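Local coordinates for molybdenum cofactor biosynthesis protein (Pyrococcus furiosus, PDB 1XI8) that probably acts as a MoeA-type molybdopterin molybdotransferase, inserting molybdenum into molybdopterin in the biosynthesis of the molybdenum cofactor, at residues Q313-V318 against N380-V385; E33-P38 against L43-A48. One frame throughout, in Å; residues are numbered along the deposited sequence.

In the fold
The two contacts lie in different parts of a MoeA-family chain. Contact 2 comes first in sequence and falls in the N-terminal MoeA region. It holds a loop against strand 34-38, which pairs with strand 183-187 in a small two-stranded antiparallel sheet. Contact 1 joins helix 307-326 of the probable molybdopterin-binding domain to strand 381-386 of the C-terminal region, called domain IV in this family. The centres of contacts 1 and 2 are about 27 Å apart. The nearest atoms of contacts 1 and 2 are about 12 Å apart, so the two do not touch. Contact 1 is buried, its centre about 9 Å from the centre of the chain. Contact 2 lies at the surface, its centre about 18 Å from the centre of the chain.

Contact 1 of 2, residues Q313-V318 against N380-V385; sequences QFHLFV and NAYLVV
His315 and Tyr382 form the aromatic part of this contact between helix 307-326 and strand 381-386. Their ring centroids are 5.6 Å apart and the rings meet obliquely, planes at 56°. The closest atoms are His315 ND1 and Tyr382 CE1, at 4.0 Å. Tyr382 CG sits between its own backbone N and carbonyl carbon (chi1 67°), and the ring reaches across to the helix from there. Phe314 CD1 lies over one face of the His315 imidazole, 4.2 Å above its plane and offset toward the rim.

The apolar part centres on one methyl. Leu316 CD2 lies 4.3 Å from Tyr382 CE2 and 4.2 Å from Val384 CG1. It therefore bridges two side chains of the strand that both point to the helix.

No hydrogen bond crosses between the two segments. The polar ends meet at Lys319, on the next turn of the same helix. Its NZ bonds to Tyr382 OH and, weakly, to His315 ND1. Phe352 of strand 350-358 stacks on the Tyr382 ring, and Tyr403 meets the ring of His315.

The chemistry is mostly van der Waals, over a modest 150 Å² with both sides summed. Lys319 NZ gives the tyrosine hydroxyl a polar partner at this buried contact and the imidazole nitrogen a weak one. Leu316 CD2 meanwhile packs against both Tyr382 and Val384, so helix and strand meet through apolar carbon beside that polar group.

Contact 2 of 2, residues E33-P38 against L43-A48; sequences EVEYVP and LGRVLA
A short connection turns back from strand 34-38 and brings residues 43-48 back across it at a slant, within the N-terminal MoeA region. The strand also pairs with strand 183-187 in a two-stranded antiparallel sheet. A salt bridge links Glu35 to Arg45. Its one hydrogen bond, Arg45 NH1 to Glu35 OE1, is long at 3.5 Å and weak, though fairly straight at 161°. The carboxylate comes to the edge of the guanidinium, near its plane, but the two planes stand 85° apart. No paired, two-bond grip forms. The Arg45 chain bends at chi2 and chi3, which folds the guanidinium back toward the strand. Val37 CG1 touches Arg45 NH2 at 4.0 Å. The stronger partner of NH1 is the carbonyl O of Lys187. At the other end Val34 CG1 packs on Ala48 CB at 3.7 Å. Without the Glu35 carboxylate, as with an alanine here, Arg45 is likely to lose its acid partner, though it would still bond to the Lys187 carbonyl. Arg45 thus joins its loop to both strands of the small sheet: a backbone carbonyl gives the firmer hydrogen bond, and the glutamate probably adds mainly charge balance near the surface.

Contact 1 of 2, residues Q313-V318 against N380-V385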
ATOM      1  N   GLN A 313     -16.126  10.348   2.736  1.00 55.00           N
ATOM      2  CA  GLN A 313     -15.662  11.717   2.727  1.00 55.00           C
ATOM      3  C   GLN A 313     -14.138  11.791   2.734  1.00 55.00           C
ATOM      4  O   GLN A 313     -13.554  12.669   2.097  1.00 55.00           O
ATOM      5  CB  GLN A 313     -16.260  12.491   3.908  1.00 55.00           C
ATOM      6  CG  GLN A 313     -17.756  12.752   3.785  1.00 55.00           C
ATOM      7  CD  GLN A 313     -18.387  13.267   5.075  1.00 55.00           C
ATOM      8  OE1 GLN A 313     -17.856  13.080   6.178  1.00 55.00           O
ATOM      9  NE2 GLN A 313     -19.534  13.913   4.942  1.00 55.00           N
ATOM     10  N   PHE A 314     -13.489  10.866   3.438  1.00 55.00           N
ATOM     11  CA  PHE A 314     -12.024  10.882   3.474  1.00 55.00           C
ATOM     12  C   PHE A 314     -11.428  10.647   2.096  1.00 55.00           C
ATOM     13  O   PHE A 314     -10.564  11.405   1.660  1.00 55.00           O
ATOM     14  CB  PHE A 314     -11.425   9.885   4.476  1.00 55.00           C
ATOM     15  CG  PHE A 314      -9.926   9.912   4.493  1.00 55.00           C
ATOM     16  CD1 PHE A 314      -9.194   9.173   3.580  1.00 55.00           C
ATOM     17  CD2 PHE A 314      -9.245  10.704   5.397  1.00 55.00           C
ATOM     18  CE1 PHE A 314      -7.815   9.211   3.580  1.00 55.00           C
ATOM     19  CE2 PHE A 314      -7.858  10.742   5.403  1.00 55.00           C
ATOM     20  CZ  PHE A 314      -7.148   9.994   4.495  1.00 55.00           C
ATOM     21  N   HIS A 315     -11.892   9.598   1.426  1.00 55.00           N
ATOM     22  CA  HIS A 315     -11.395   9.243   0.096  1.00 55.00           C
ATOM     23  C   HIS A 315     -11.789  10.226  -1.006  1.00 55.00           C
ATOM     24  O   HIS A 315     -11.015  10.461  -1.931  1.00 55.00           O
ATOM     25  CB  HIS A 315     -11.815   7.821  -0.289  1.00 55.00           C
ATOM     26  CG  HIS A 315     -10.982   6.758   0.357  1.00 55.00           C
ATOM     27  ND1 HIS A 315      -9.785   6.327  -0.172  1.00 55.00           N
ATOM     28  CD2 HIS A 315     -11.169   6.045   1.494  1.00 55.00           C
ATOM     29  CE1 HIS A 315      -9.273   5.395   0.607  1.00 55.00           C
ATOM     30  NE2 HIS A 315     -10.092   5.206   1.624  1.00 55.00           N
ATOM     31  N   LEU A 316     -12.978  10.810  -0.912  1.00 55.00           N
ATOM     32  CA  LEU A 316     -13.407  11.743  -1.943  1.00 55.00           C
ATOM     33  C   LEU A 316     -12.841  13.149  -1.729  1.00 55.00           C
ATOM     34  O   LEU A 316     -12.757  13.929  -2.667  1.00 55.00           O
ATOM     35  CB  LEU A 316     -14.936  11.771  -2.053  1.00 55.00           C
ATOM     36  CG  LEU A 316     -15.639  10.476  -2.480  1.00 55.00           C
ATOM     37  CD1 LEU A 316     -17.098  10.726  -2.705  1.00 55.00           C
ATOM     38  CD2 LEU A 316     -15.020   9.904  -3.730  1.00 55.00           C
ATOM     39  N   PHE A 317     -12.429  13.461  -0.504  1.00 55.00           N
ATOM     40  CA  PHE A 317     -11.929  14.796  -0.193  1.00 55.00           C
ATOM     41  C   PHE A 317     -10.594  14.870   0.572  1.00 55.00           C
ATOM     42  O   PHE A 317      -9.621  15.441   0.079  1.00 55.00           O
ATOM     43  CB  PHE A 317     -12.990  15.590   0.581  1.00 55.00           C
ATOM     44  CG  PHE A 317     -14.135  16.069  -0.261  1.00 55.00           C
ATOM     45  CD1 PHE A 317     -15.335  15.376  -0.285  1.00 55.00           C
ATOM     46  CD2 PHE A 317     -14.017  17.224  -1.021  1.00 55.00           C
ATOM     47  CE1 PHE A 317     -16.394  15.818  -1.057  1.00 55.00           C
ATOM     48  CE2 PHE A 317     -15.066  17.670  -1.786  1.00 55.00           C
ATOM     49  CZ  PHE A 317     -16.260  16.964  -1.806  1.00 55.00           C
ATOM     50  N   VAL A 318     -10.557  14.315   1.781  1.00 55.00           N
ATOM     51  CA  VAL A 318      -9.405  14.504   2.677  1.00 55.00           C
ATOM     52  C   VAL A 318      -8.092  13.928   2.123  1.00 55.00           C
ATOM     53  O   VAL A 318      -7.047  14.591   2.170  1.00 55.00           O
ATOM     54  CB  VAL A 318      -9.713  13.993   4.109  1.00 55.00           C
ATOM     55  CG1 VAL A 318      -8.516  14.167   5.017  1.00 55.00           C
ATOM     56  CG2 VAL A 318     -10.914  14.741   4.673  1.00 55.00           C
ATOM     57  N   ASN A 380     -12.255  -3.480  -0.928  1.00 55.00           N
ATOM     58  CA  ASN A 380     -10.840  -3.119  -1.088  1.00 55.00           C
ATOM     59  C   ASN A 380     -10.671  -2.010  -2.132  1.00 55.00           C
ATOM     60  O   ASN A 380      -9.553  -1.594  -2.464  1.00 55.00           O
ATOM     61  CB  ASN A 380     -10.018  -4.337  -1.506  1.00 55.00           C
ATOM     62  CG  ASN A 380     -10.406  -4.864  -2.893  1.00 55.00           C
ATOM     63  OD1 ASN A 380     -11.362  -4.392  -3.514  1.00 55.00           O
ATOM     64  ND2 ASN A 380      -9.661  -5.847  -3.379  1.00 55.00           N
ATOM     65  N   ALA A 381     -11.800  -1.546  -2.655  1.00 55.00           N
ATOM     66  CA  ALA A 381     -11.807  -0.547  -3.712  1.00 55.00           C
ATOM     67  C   ALA A 381     -13.159   0.134  -3.775  1.00 55.00           C
ATOM     68  O   ALA A 381     -14.113  -0.288  -3.131  1.00 55.00           O
ATOM     69  CB  ALA A 381     -11.483  -1.190  -5.052  1.00 55.00           C
ATOM     70  N   TYR A 382     -13.238   1.202  -4.550  1.00 55.00           N
ATOM     71  CA  TYR A 382     -14.497   1.885  -4.694  1.00 55.00           C
ATOM     72  C   TYR A 382     -14.735   2.324  -6.122  1.00 55.00           C
ATOM     73  O   TYR A 382     -13.808   2.608  -6.877  1.00 55.00           O
ATOM     74  CB  TYR A 382     -14.610   3.072  -3.732  1.00 55.00           C
ATOM     75  CG  TYR A 382     -13.656   4.216  -3.996  1.00 55.00           C
ATOM     76  CD1 TYR A 382     -12.421   4.271  -3.364  1.00 55.00           C
ATOM     77  CD2 TYR A 382     -13.996   5.252  -4.867  1.00 55.00           C
ATOM     78  CE1 TYR A 382     -11.550   5.312  -3.586  1.00 55.00           C
ATOM     79  CE2 TYR A 382     -13.123   6.302  -5.096  1.00 55.00           C
ATOM     80  CZ  TYR A 382     -11.904   6.326  -4.453  1.00 55.00           C
ATOM     81  OH  TYR A 382     -11.018   7.363  -4.669  1.00 55.00           O
ATOM     82  N   LEU A 383     -16.008   2.361  -6.466  1.00 55.00           N
ATOM     83  CA  LEU A 383     -16.474   2.783  -7.759  1.00 55.00           C
ATOM     84  C   LEU A 383     -17.238   4.085  -7.565  1.00 55.00           C
ATOM     85  O   LEU A 383     -18.000   4.217  -6.613  1.00 55.00           O
ATOM     86  CB  LEU A 383     -17.396   1.705  -8.313  1.00 55.00           C
ATOM     87  CG  LEU A 383     -18.447   2.031  -9.364  1.00 55.00           C
ATOM     88  CD1 LEU A 383     -17.785   2.415 -10.671  1.00 55.00           C
ATOM     89  CD2 LEU A 383     -19.335   0.809  -9.536  1.00 55.00           C
ATOM     90  N   VAL A 384     -17.028   5.051  -8.447  1.00 55.00           N
ATOM     91  CA  VAL A 384     -17.831   6.261  -8.398  1.00 55.00           C
ATOM     92  C   VAL A 384     -18.931   6.226  -9.474  1.00 55.00           C
ATOM     93  O   VAL A 384     -18.679   5.849 -10.618  1.00 55.00           O
ATOM     94  CB  VAL A 384     -16.967   7.575  -8.492  1.00 55.00           C
ATOM     95  CG1 VAL A 384     -16.178   7.787  -7.216  1.00 55.00           C
ATOM     96  CG2 VAL A 384     -16.046   7.578  -9.715  1.00 55.00           C
ATOM     97  N   VAL A 385     -20.150   6.594  -9.091  1.00 55.00           N
ATOM     98  CA  VAL A 385     -21.259   6.764 -10.041  1.00 55.00           C
ATOM     99  C   VAL A 385     -21.617   8.249 -10.070  1.00 55.00           C
ATOM    100  O   VAL A 385     -22.342   8.737  -9.212  1.00 55.00           O
ATOM    101  CB  VAL A 385     -22.465   5.916  -9.658  1.00 55.00           C
ATOM    102  CG1 VAL A 385     -23.466   5.891 -10.804  1.00 55.00           C
ATOM    103  CG2 VAL A 385     -22.015   4.512  -9.340  1.00 55.00           C
TER

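Contact 2 of 2, residues E33-P38 against L43-A48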
ATOM      1  N   GLU A  33       7.910  23.033   3.697  1.00 55.00           N
ATOM      2  CA  GLU A  33       8.800  22.752   4.791  1.00 55.00           C
ATOM      3  C   GLU A  33       9.395  21.365   4.636  1.00 55.00           C
ATOM      4  O   GLU A  33       8.660  20.382   4.459  1.00 55.00           O
ATOM      5  CB  GLU A  33       8.047  22.827   6.107  1.00 55.00           C
ATOM      6  CG  GLU A  33       7.348  24.161   6.344  1.00 55.00           C
ATOM      7  CD  GLU A  33       7.692  24.735   7.708  1.00 55.00           C
ATOM      8  OE1 GLU A  33       8.760  24.349   8.272  1.00 55.00           O
ATOM      9  OE2 GLU A  33       6.901  25.570   8.215  1.00 55.00           O
ATOM     10  N   VAL A  34      10.723  21.274   4.721  1.00 55.00           N
ATOM     11  CA  VAL A  34      11.394  19.997   4.524  1.00 55.00           C
ATOM     12  C   VAL A  34      12.126  19.524   5.784  1.00 55.00           C
ATOM     13  O   VAL A  34      12.530  20.336   6.615  1.00 55.00           O
ATOM     14  CB  VAL A  34      12.386  20.068   3.321  1.00 55.00           C
ATOM     15  CG1 VAL A  34      11.755  20.821   2.145  1.00 55.00           C
ATOM     16  CG2 VAL A  34      13.672  20.769   3.725  1.00 55.00           C
ATOM     17  N   GLU A  35      12.278  18.207   5.931  1.00 55.00           N
ATOM     18  CA  GLU A  35      13.174  17.619   6.942  1.00 55.00           C
ATOM     19  C   GLU A  35      14.063  16.541   6.307  1.00 55.00           C
ATOM     20  O   GLU A  35      13.658  15.859   5.361  1.00 55.00           O
ATOM     21  CB  GLU A  35      12.414  17.055   8.154  1.00 55.00           C
ATOM     22  CG  GLU A  35      11.145  16.257   7.824  1.00 55.00           C
ATOM     23  CD  GLU A  35      10.464  15.665   9.073  1.00 55.00           C
ATOM     24  OE1 GLU A  35      10.807  14.523   9.465  1.00 55.00           O
ATOM     25  OE2 GLU A  35       9.574  16.338   9.656  1.00 55.00           O
ATOM     26  N   TYR A  36      15.278  16.402   6.830  1.00 55.00           N
ATOM     27  CA  TYR A  36      16.219  15.409   6.335  1.00 55.00           C
ATOM     28  C   TYR A  36      16.206  14.201   7.252  1.00 55.00           C
ATOM     29  O   TYR A  36      16.409  14.322   8.460  1.00 55.00           O
ATOM     30  CB  TYR A  36      17.625  16.007   6.207  1.00 55.00           C
ATOM     31  CG  TYR A  36      17.747  16.963   5.048  1.00 55.00           C
ATOM     32  CD1 TYR A  36      17.394  18.304   5.188  1.00 55.00           C
ATOM     33  CD2 TYR A  36      18.195  16.525   3.804  1.00 55.00           C
ATOM     34  CE1 TYR A  36      17.494  19.191   4.118  1.00 55.00           C
ATOM     35  CE2 TYR A  36      18.305  17.402   2.723  1.00 55.00           C
ATOM     36  CZ  TYR A  36      17.951  18.731   2.890  1.00 55.00           C
ATOM     37  OH  TYR A  36      18.053  19.606   1.841  1.00 55.00           O
ATOM     38  N   VAL A  37      15.942  13.036   6.671  1.00 55.00           N
ATOM     39  CA  VAL A  37      15.810  11.808   7.446  1.00 55.00           C
ATOM     40  C   VAL A  37      16.656  10.712   6.837  1.00 55.00           C
ATOM     41  O   VAL A  37      16.783  10.634   5.615  1.00 55.00           O
ATOM     42  CB  VAL A  37      14.331  11.310   7.536  1.00 55.00           C
ATOM     43  CG1 VAL A  37      13.408  12.403   8.087  1.00 55.00           C
ATOM     44  CG2 VAL A  37      13.843  10.822   6.195  1.00 55.00           C
ATOM     45  N   PRO A  38      17.246   9.862   7.690  1.00 55.00           N
ATOM     46  CA  PRO A  38      18.071   8.759   7.183  1.00 55.00           C
ATOM     47  C   PRO A  38      17.264   7.862   6.251  1.00 55.00           C
ATOM     48  O   PRO A  38      16.034   7.862   6.294  1.00 55.00           O
ATOM     49  CB  PRO A  38      18.484   8.007   8.456  1.00 55.00           C
ATOM     50  CG  PRO A  38      18.366   9.037   9.564  1.00 55.00           C
ATOM     51  CD  PRO A  38      17.189   9.887   9.166  1.00 55.00           C
ATOM     52  N   LEU A  43      11.237   5.337   4.032  1.00 55.00           N
ATOM     53  CA  LEU A  43      10.198   4.557   3.348  1.00 55.00           C
ATOM     54  C   LEU A  43       8.792   5.162   3.452  1.00 55.00           C
ATOM     55  O   LEU A  43       8.282   5.359   4.535  1.00 55.00           O
ATOM     56  CB  LEU A  43      10.187   3.115   3.870  1.00 55.00           C
ATOM     57  CG  LEU A  43       9.255   2.134   3.147  1.00 55.00           C
ATOM     58  CD1 LEU A  43       9.664   1.965   1.675  1.00 55.00           C
ATOM     59  CD2 LEU A  43       9.210   0.781   3.865  1.00 55.00           C
ATOM     60  N   GLY A  44       8.174   5.465   2.319  1.00 55.00           N
ATOM     61  CA  GLY A  44       6.800   5.968   2.297  1.00 55.00           C
ATOM     62  C   GLY A  44       6.627   7.466   2.453  1.00 55.00           C
ATOM     63  O   GLY A  44       5.523   7.980   2.351  1.00 55.00           O
ATOM     64  N   ARG A  45       7.722   8.169   2.704  1.00 55.00           N
ATOM     65  CA  ARG A  45       7.683   9.614   2.819  1.00 55.00           C
ATOM     66  C   ARG A  45       7.748  10.252   1.422  1.00 55.00           C
ATOM     67  O   ARG A  45       8.076   9.583   0.443  1.00 55.00           O
ATOM     68  CB  ARG A  45       8.833  10.091   3.706  1.00 55.00           C
ATOM     69  CG  ARG A  45       8.869   9.430   5.091  1.00 55.00           C
ATOM     70  CD  ARG A  45       7.801   9.984   6.035  1.00 55.00           C
ATOM     71  NE  ARG A  45       7.859  11.445   6.126  1.00 55.00           N
ATOM     72  CZ  ARG A  45       8.661  12.130   6.946  1.00 55.00           C
ATOM     73  NH1 ARG A  45       8.635  13.460   6.947  1.00 55.00           N
ATOM     74  NH2 ARG A  45       9.495  11.493   7.759  1.00 55.00           N
ATOM     75  N   VAL A  46       7.422  11.539   1.335  1.00 55.00           N
ATOM     76  CA  VAL A  46       7.358  12.228   0.054  1.00 55.00           C
ATOM     77  C   VAL A  46       8.593  13.095  -0.212  1.00 55.00           C
ATOM     78  O   VAL A  46       8.840  14.082   0.480  1.00 55.00           O
ATOM     79  CB  VAL A  46       6.097  13.110  -0.050  1.00 55.00           C
ATOM     80  CG1 VAL A  46       6.062  13.813  -1.394  1.00 55.00           C
ATOM     81  CG2 VAL A  46       4.844  12.286   0.145  1.00 55.00           C
ATOM     82  N   LEU A  47       9.364  12.706  -1.221  1.00 55.00           N
ATOM     83  CA  LEU A  47      10.541  13.439  -1.661  1.00 55.00           C
ATOM     84  C   LEU A  47      10.206  14.909  -1.889  1.00 55.00           C
ATOM     85  O   LEU A  47       9.333  15.233  -2.685  1.00 55.00           O
ATOM     86  CB  LEU A  47      11.056  12.816  -2.957  1.00 55.00           C
ATOM     87  CG  LEU A  47      12.470  13.131  -3.423  1.00 55.00           C
ATOM     88  CD1 LEU A  47      13.474  12.639  -2.417  1.00 55.00           C
ATOM     89  CD2 LEU A  47      12.696  12.481  -4.766  1.00 55.00           C
ATOM     90  N   ALA A  48      10.920  15.792  -1.199  1.00 55.00           N
ATOM     91  CA  ALA A  48      10.625  17.226  -1.200  1.00 55.00           C
ATOM     92  C   ALA A  48      11.147  17.980  -2.418  1.00 55.00           C
ATOM     93  O   ALA A  48      10.754  19.117  -2.655  1.00 55.00           O
ATOM     94  CB  ALA A  48      11.171  17.863   0.065  1.00 55.00           C
TER